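Local coordinates for DUF3256 domain-containing protein (Porphyromonas gingivalis W83, PDB 2P3P), which is of unknown function, belongs to the DUF3256 family and binds magnesium, at residues A[20-32]-A[50-62]. Sequence-based numbering, arbitrary orientation. Where two conformers were deposited one is given.
Sequences PESVLPIVTMEER and SLESSLGGTVTFL
The Phe61 ring meets Val27 at its edge, with Val27 CG1 in the ring plane 3.8 Å from Phe61 CZ. The carboxylate of Glu31 is gripped on both oxygens: OE2 takes a nearly straight bond from Ser54 N (2.8 Å, 176°) on its syn lone pair, and OE1 uses its own syn lone pair for Ser53 OG (2.9 Å). Thr28 N reaches the same OE1 from the anti side, 27° out of plane, and three donors thus fix the rotation of the carboxylate. With chi2 at 171° the Glu31 side chain is stretched out, which brings the carboxylate up to the hairpin turn. Thr28 OG1 in turn accepts from Glu31 N, the reciprocal bond of a capping box at the start of helix 29-39. Through the Glu31 carboxylate this N-terminal helix end is tied to the type I turn Ser53-Gly56, which joins edge strand 47-52 to strand 58-64 of the antiparallel sheet. Beside the carboxylate, on the apolar side of the contact, Leu51 CD2 lies 3.6 Å from Val27 CG1 and also touches Glu31 CB. Ile26 CG2 presses against both methyls of Val59, 3.5 Å from Val59 CG2, tighter than usual van der Waals contact. Leu55 lays CD1 against the backbone of Val27, while a water donates to both Ile26 O and Gly56 O.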
loop_
_atom_site.group_PDB
_atom_site.type_symbol
_atom_site.label_atom_id
_atom_site.label_comp_id
_atom_site.label_asym_id
_atom_site.label_seq_id
_atom_site.Cartn_x
_atom_site.Cartn_y
_atom_site.Cartn_z
ATOM N N PRO A 20 -2.713 19.001 -0.700
ATOM C CA PRO A 20 -3.719 19.610 -1.563
ATOM C C PRO A 20 -4.890 18.626 -1.754
ATOM O O PRO A 20 -4.695 17.399 -1.922
ATOM C CB PRO A 20 -2.984 19.807 -2.903
ATOM C CG PRO A 20 -1.493 19.835 -2.566
ATOM C CD PRO A 20 -1.397 18.853 -1.366
ATOM N N GLU A 21 -6.100 19.163 -1.743
ATOM C CA GLU A 21 -7.284 18.344 -2.031
ATOM C C GLU A 21 -7.141 17.557 -3.354
ATOM O O GLU A 21 -7.572 16.396 -3.447
ATOM C CB GLU A 21 -8.534 19.231 -2.083
ATOM C CG GLU A 21 -9.816 18.454 -2.262
ATOM C CD GLU A 21 -11.072 19.321 -2.151
ATOM O OE1 GLU A 21 -11.090 20.310 -1.393
ATOM O OE2 GLU A 21 -12.058 18.981 -2.819
ATOM N N SER A 22 -6.590 18.205 -4.383
ATOM C CA SER A 22 -6.444 17.573 -5.709
ATOM C C SER A 22 -5.549 16.369 -5.663
ATOM O O SER A 22 -5.774 15.444 -6.393
ATOM C CB SER A 22 -5.970 18.574 -6.760
ATOM O OG SER A 22 -6.160 18.095 -8.103
ATOM N N VAL A 23 -4.557 16.347 -4.752
ATOM C CA VAL A 23 -3.659 15.178 -4.616
ATOM C C VAL A 23 -4.406 13.938 -4.100
ATOM O O VAL A 23 -4.115 12.804 -4.523
ATOM C CB VAL A 23 -2.418 15.534 -3.710
ATOM C CG1 VAL A 23 -1.698 14.283 -3.178
ATOM C CG2 VAL A 23 -1.457 16.405 -4.466
ATOM N N LEU A 24 -5.374 14.139 -3.220
ATOM C CA LEU A 24 -6.244 13.050 -2.738
ATOM C C LEU A 24 -7.638 13.547 -2.309
ATOM O O LEU A 24 -7.909 13.747 -1.114
ATOM C CB LEU A 24 -5.519 12.321 -1.600
ATOM C CG LEU A 24 -6.067 10.984 -1.116
ATOM C CD1 LEU A 24 -5.769 9.910 -2.106
ATOM C CD2 LEU A 24 -5.453 10.649 0.271
ATOM N N PRO A 25 -8.548 13.728 -3.288
ATOM C CA PRO A 25 -9.889 14.280 -3.122
ATOM C C PRO A 25 -10.950 13.298 -2.648
ATOM O O PRO A 25 -12.022 13.153 -3.272
ATOM C CB PRO A 25 -10.198 14.805 -4.515
ATOM C CG PRO A 25 -9.541 13.857 -5.417
ATOM C CD PRO A 25 -8.265 13.454 -4.711
ATOM N N ILE A 26 -10.597 12.597 -1.564
ATOM C CA ILE A 26 -11.462 11.664 -0.868
ATOM C C ILE A 26 -12.468 12.393 0.002
ATOM O O ILE A 26 -13.630 11.970 0.132
ATOM C CB ILE A 26 -10.588 10.689 -0.004
ATOM C CG1 ILE A 26 -9.647 9.922 -0.923
ATOM C CG2 ILE A 26 -11.452 9.751 0.852
ATOM C CD1 ILE A 26 -10.289 9.428 -2.126
ATOM N N VAL A 27 -11.984 13.462 0.621
ATOM C CA VAL A 27 -12.798 14.413 1.370
ATOM C C VAL A 27 -12.364 15.789 0.916
ATOM O O VAL A 27 -11.273 15.949 0.330
ATOM C CB VAL A 27 -12.624 14.304 2.935
ATOM C CG1 VAL A 27 -13.178 12.978 3.505
ATOM C CG2 VAL A 27 -11.161 14.530 3.386
ATOM N N THR A 28 -13.163 16.802 1.201
ATOM C CA THR A 28 -12.765 18.177 0.842
ATOM C C THR A 28 -11.689 18.662 1.788
ATOM O O THR A 28 -11.481 18.073 2.853
ATOM C CB THR A 28 -13.956 19.168 0.896
ATOM O OG1 THR A 28 -14.483 19.172 2.220
ATOM C CG2 THR A 28 -15.055 18.785 -0.092
HETATM N N MSE A 29 -11.044 19.779 1.442
HETATM C CA MSE A 29 -9.996 20.350 2.303
HETATM C C MSE A 29 -10.602 20.716 3.666
HETATM O O MSE A 29 -10.037 20.438 4.730
HETATM C CB MSE A 29 -9.383 21.588 1.636
HETATM C CG MSE A 29 -8.393 22.345 2.494
HETATM SE SE MSE A 29 -6.814 21.230 2.834
HETATM C CE MSE A 29 -5.671 21.832 1.404
ATOM N N GLU A 30 -11.773 21.318 3.604
ATOM C CA GLU A 30 -12.501 21.734 4.789
ATOM C C GLU A 30 -12.959 20.559 5.665
ATOM O O GLU A 30 -12.816 20.625 6.867
ATOM C CB GLU A 30 -13.673 22.645 4.388
ATOM C CG GLU A 30 -13.224 23.866 3.587
ATOM C CD GLU A 30 -13.483 23.744 2.080
ATOM O OE1 GLU A 30 -13.183 22.666 1.479
ATOM O OE2 GLU A 30 -13.990 24.744 1.520
ATOM N N GLU A 31 -13.499 19.495 5.074
ATOM C CA GLU A 31 -13.777 18.276 5.820
ATOM C C GLU A 31 -12.510 17.722 6.513
ATOM O O GLU A 31 -12.535 17.326 7.677
ATOM C CB GLU A 31 -14.390 17.204 4.894
ATOM C CG GLU A 31 -15.840 17.515 4.494
ATOM C CD GLU A 31 -16.353 16.589 3.435
ATOM O OE1 GLU A 31 -15.539 16.030 2.677
ATOM O OE2 GLU A 31 -17.566 16.383 3.385
ATOM N N ARG A 32 -11.412 17.642 5.766
ATOM C CA ARG A 32 -10.145 17.181 6.320
ATOM C C ARG A 32 -9.636 18.034 7.484
ATOM O O ARG A 32 -9.276 17.508 8.555
ATOM C CB ARG A 32 -9.080 17.131 5.231
ATOM C CG ARG A 32 -7.729 16.628 5.716
ATOM C CD ARG A 32 -6.896 15.884 4.667
ATOM N NE ARG A 32 -7.044 16.422 3.311
ATOM C CZ ARG A 32 -6.352 17.425 2.783
ATOM N NH1 ARG A 32 -5.419 18.078 3.486
ATOM N NH2 ARG A 32 -6.627 17.797 1.530
ATOM N N SER A 50 -15.035 8.785 11.232
ATOM C CA SER A 50 -15.729 8.422 10.006
ATOM C C SER A 50 -16.586 9.609 9.562
ATOM O O SER A 50 -17.047 10.393 10.382
ATOM C CB SER A 50 -16.546 7.134 10.192
ATOM O OG SER A 50 -17.613 7.312 11.085
ATOM N N LEU A 51 -16.736 9.753 8.255
ATOM C CA LEU A 51 -17.405 10.904 7.662
ATOM C C LEU A 51 -18.123 10.451 6.410
ATOM O O LEU A 51 -17.657 9.550 5.702
ATOM C CB LEU A 51 -16.362 11.983 7.307
ATOM C CG LEU A 51 -16.711 13.336 6.684
ATOM C CD1 LEU A 51 -17.383 14.325 7.679
ATOM C CD2 LEU A 51 -15.419 13.906 6.173
ATOM N N GLU A 52 -19.291 11.038 6.158
ATOM C CA GLU A 52 -19.965 10.889 4.875
ATOM C C GLU A 52 -19.583 12.140 4.113
ATOM O O GLU A 52 -20.036 13.236 4.439
ATOM C CB GLU A 52 -21.484 10.773 5.033
ATOM C CG GLU A 52 -21.943 9.499 5.753
ATOM C CD GLU A 52 -23.449 9.450 5.970
ATOM O OE1 GLU A 52 -23.875 9.401 7.143
ATOM O OE2 GLU A 52 -24.213 9.460 4.977
ATOM N N SER A 53 -18.710 11.990 3.131
ATOM C CA SER A 53 -18.167 13.156 2.446
ATOM C C SER A 53 -19.192 13.819 1.516
ATOM O O SER A 53 -19.954 13.152 0.810
ATOM C CB SER A 53 -16.876 12.834 1.707
ATOM O OG SER A 53 -16.453 13.963 0.933
ATOM N N SER A 54 -19.193 15.149 1.525
ATOM C CA SER A 54 -19.997 15.925 0.587
ATOM C C SER A 54 -19.653 15.546 -0.840
ATOM O O SER A 54 -20.409 15.843 -1.758
ATOM C CB SER A 54 -19.749 17.417 0.770
ATOM O OG SER A 54 -18.399 17.753 0.477
ATOM N N LEU A 55 -18.495 14.916 -1.029
ATOM C CA LEU A 55 -18.038 14.535 -2.362
ATOM C C LEU A 55 -18.713 13.239 -2.837
ATOM O O LEU A 55 -18.675 12.896 -4.016
ATOM C CB LEU A 55 -16.503 14.391 -2.372
ATOM C CG LEU A 55 -15.768 15.735 -2.220
ATOM C CD1 LEU A 55 -14.289 15.574 -2.016
ATOM C CD2 LEU A 55 -16.007 16.622 -3.463
ATOM N N GLY A 56 -19.346 12.546 -1.895
ATOM C CA GLY A 56 -19.953 11.257 -2.119
ATOM C C GLY A 56 -19.138 10.293 -1.274
ATOM O O GLY A 56 -17.926 10.447 -1.099
ATOM N N GLY A 57 -19.796 9.304 -0.714
ATOM C CA GLY A 57 -19.048 8.204 -0.156
ATOM C C GLY A 57 -18.568 8.373 1.258
ATOM O O GLY A 57 -18.188 9.465 1.728
ATOM N N THR A 58 -18.540 7.237 1.927
ATOM C CA THR A 58 -18.190 7.177 3.301
ATOM C C THR A 58 -16.697 6.942 3.381
ATOM O O THR A 58 -16.155 6.130 2.635
ATOM C CB THR A 58 -18.870 6.010 3.952
ATOM O OG1 THR A 58 -18.467 4.801 3.285
ATOM C CG2 THR A 58 -20.363 6.161 3.876
ATOM N N VAL A 59 -16.054 7.622 4.315
ATOM C CA VAL A 59 -14.625 7.498 4.512
ATOM C C VAL A 59 -14.381 7.263 5.996
ATOM O O VAL A 59 -14.961 7.962 6.815
ATOM C CB VAL A 59 -13.913 8.798 4.021
ATOM C CG1 VAL A 59 -12.398 8.628 4.044
ATOM C CG2 VAL A 59 -14.394 9.182 2.608
ATOM N N THR A 60 -13.577 6.246 6.341
ATOM C CA THR A 60 -13.102 6.077 7.707
ATOM C C THR A 60 -11.618 6.399 7.798
ATOM O O THR A 60 -10.829 6.066 6.895
ATOM C CB THR A 60 -13.360 4.661 8.204
ATOM O OG1 THR A 60 -12.586 3.746 7.426
ATOM C CG2 THR A 60 -14.839 4.325 8.045
ATOM N N PHE A 61 -11.222 6.989 8.913
ATOM C CA PHE A 61 -9.845 7.374 9.146
ATOM C C PHE A 61 -9.317 6.722 10.414
ATOM O O PHE A 61 -10.031 6.677 11.417
ATOM C CB PHE A 61 -9.752 8.894 9.328
ATOM C CG PHE A 61 -10.111 9.700 8.115
ATOM C CD1 PHE A 61 -9.138 10.066 7.204
ATOM C CD2 PHE A 61 -11.413 10.072 7.874
ATOM C CE1 PHE A 61 -9.470 10.816 6.088
ATOM C CE2 PHE A 61 -11.735 10.823 6.759
ATOM C CZ PHE A 61 -10.748 11.169 5.869
ATOM N N LEU A 62 -8.096 6.188 10.340
ATOM C CA LEU A 62 -7.272 5.923 11.492
ATOM C C LEU A 62 -6.129 6.928 11.449
ATOM O O LEU A 62 -5.346 6.912 10.522
ATOM C CB LEU A 62 -6.711 4.502 11.478
ATOM C CG LEU A 62 -7.759 3.388 11.566
ATOM C CD1 LEU A 62 -7.046 2.046 11.552
ATOM C CD2 LEU A 62 -8.631 3.541 12.798
HETATM O O HOH W 1 -15.440 10.450 -1.196
HETATM O O HOH W 2 -16.909 20.107 2.345
#